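Local coordinates for protein 2-ON-2 hemoglobin (Agrobacterium tumefaciens, PDB 2XYK) that binds heme b and probably carries oxygen, as a group II 2-on-2 member of the truncated hemoglobin family, at residues 4-8 with 9-13. Numbering follows the deposited sequence.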
loop_
_atom_site.group_PDB
_atom_site.type_symbol
_atom_site.label_atom_id
_atom_site.label_comp_id
_atom_site.label_asym_id
_atom_site.label_seq_id
_atom_site.Cartn_x
_atom_site.Cartn_y
_atom_site.Cartn_z
ATOM N N GLU A 4 16.950 19.125 -9.733
ATOM C CA GLU A 4 17.809 19.083 -8.524
ATOM C C GLU A 4 17.245 18.256 -7.377
ATOM O O GLU A 4 17.946 17.393 -6.894
ATOM C CB GLU A 4 18.405 20.415 -8.058
ATOM C CG GLU A 4 19.540 20.246 -6.969
ATOM C CD GLU A 4 20.902 19.739 -7.527
ATOM O OE1 GLU A 4 21.424 20.382 -8.458
ATOM O OE2 GLU A 4 21.477 18.720 -7.025
ATOM N N THR A 5 16.006 18.490 -6.940
ATOM C CA THR A 5 15.324 17.441 -6.151
ATOM C C THR A 5 14.556 16.483 -7.084
ATOM O O THR A 5 14.337 16.773 -8.263
ATOM C CB THR A 5 14.372 17.972 -5.027
ATOM O OG1 THR A 5 13.346 18.777 -5.605
ATOM C CG2 THR A 5 15.131 18.784 -3.954
ATOM N N VAL A 6 14.177 15.325 -6.549
ATOM C CA VAL A 6 13.365 14.356 -7.282
ATOM C C VAL A 6 12.210 13.872 -6.375
ATOM O O VAL A 6 12.296 13.985 -5.163
ATOM C CB VAL A 6 14.239 13.153 -7.768
ATOM C CG1 VAL A 6 15.368 13.629 -8.688
ATOM C CG2 VAL A 6 14.812 12.395 -6.597
ATOM N N THR A 7 11.138 13.325 -6.950
ATOM C CA THR A 7 10.040 12.739 -6.127
ATOM C C THR A 7 10.420 11.389 -5.537
ATOM O O THR A 7 11.374 10.749 -5.995
ATOM C CB THR A 7 8.731 12.560 -6.944
ATOM O OG1 THR A 7 9.011 11.798 -8.130
ATOM C CG2 THR A 7 8.180 13.924 -7.349
ATOM N N LEU A 8 9.684 10.944 -4.521
ATOM C CA LEU A 8 9.836 9.570 -4.050
ATOM C C LEU A 8 9.642 8.560 -5.203
ATOM O O LEU A 8 10.392 7.564 -5.303
ATOM C CB LEU A 8 8.863 9.258 -2.908
ATOM C CG LEU A 8 9.268 9.707 -1.508
ATOM C CD1 LEU A 8 8.033 9.842 -0.633
ATOM C CD2 LEU A 8 10.282 8.696 -0.912
ATOM N N TYR A 9 8.641 8.813 -6.058
ATOM C CA TYR A 9 8.350 7.940 -7.210
ATOM C C TYR A 9 9.599 7.784 -8.057
ATOM O O TYR A 9 10.019 6.657 -8.355
ATOM C CB TYR A 9 7.242 8.544 -8.069
ATOM C CG TYR A 9 6.643 7.685 -9.184
ATOM C CD1 TYR A 9 5.776 6.609 -8.899
ATOM C CD2 TYR A 9 6.865 8.011 -10.532
ATOM C CE1 TYR A 9 5.172 5.870 -9.940
ATOM C CE2 TYR A 9 6.264 7.272 -11.586
ATOM C CZ TYR A 9 5.423 6.207 -11.289
ATOM O OH TYR A 9 4.818 5.496 -12.318
ATOM N N GLU A 10 10.180 8.920 -8.448
ATOM C CA GLU A 10 11.434 8.908 -9.216
ATOM C C GLU A 10 12.522 8.154 -8.457
ATOM O O GLU A 10 13.177 7.247 -8.991
ATOM C CB GLU A 10 11.885 10.344 -9.512
ATOM C CG GLU A 10 11.194 10.968 -10.702
ATOM C CD GLU A 10 11.480 12.482 -10.835
ATOM O OE1 GLU A 10 11.851 13.119 -9.829
ATOM O OE2 GLU A 10 11.317 13.020 -11.935
ATOM N N ALA A 11 12.682 8.518 -7.192
ATOM C CA ALA A 11 13.748 7.976 -6.323
ATOM C C ALA A 11 13.777 6.429 -6.184
ATOM O O ALA A 11 14.853 5.828 -6.086
ATOM C CB ALA A 11 13.683 8.660 -4.931
ATOM N N ILE A 12 12.604 5.794 -6.127
ATOM C CA ILE A 12 12.527 4.333 -5.924
ATOM C C ILE A 12 12.496 3.544 -7.230
ATOM O O ILE A 12 12.559 2.329 -7.196
ATOM C CB ILE A 12 11.310 3.917 -5.061
ATOM C CG1 ILE A 12 9.982 4.087 -5.839
ATOM C CG2 ILE A 12 11.320 4.650 -3.688
ATOM C CD1 ILE A 12 8.747 3.453 -5.129
ATOM N N GLY A 13 12.384 4.224 -8.366
ATOM C CA GLY A 13 12.428 3.571 -9.669
ATOM C C GLY A 13 11.091 3.564 -10.385
ATOM O O GLY A 13 10.895 2.803 -11.333
#
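T7 meets E10 where an extended lead-in, residues 4-8, turns into the first helix of the chain, 8-12. The backbone of V6 and T7 is still stretched out; from L8 the chain coils, and the helical bonds begin at once. A11 N donates to T7 O at 2.8 Å, and I12 N reaches L8 O at 3.0 Å. The helix is barely more than one turn long: G13, with a positive phi, closes it in a Schellman motif, its N bonded to E10 O and weakly to Y9 O.

Side chains seal the start of this turn. T7 stands at the N-cap, and its chi1 of 54° sets OG1 between its own backbone N and carbonyl carbon, where it accepts from E10 N at 3.1 Å in a nearly straight bond (167°). E10 answers in the reverse direction. Its side chain, stretched out from CB to the carboxylate, runs back obliquely past T7 OG1, and OE1 accepts from T7 N at 3.0 Å; the N-H arrives on the anti side of the carboxylate, 28° out of its plane. The same OE1 sits 3.2 Å from V6 CB. V6 adds a light apolar touch, its CG2 lying 4.2 Å from A11 CB. E10 OE2 also makes a weak hydrogen bond with S2 OG, further back in the N-terminal tail.

L8 packs against I113 and I114 of helix 108-125, while A11 and I12 touch L110 there. The reciprocal bonds of T7 and E10 are a capping box, here starting the short N-terminal helix of a truncated globin fold, at the surface, with the L8 side chain about 12 Å from the heme.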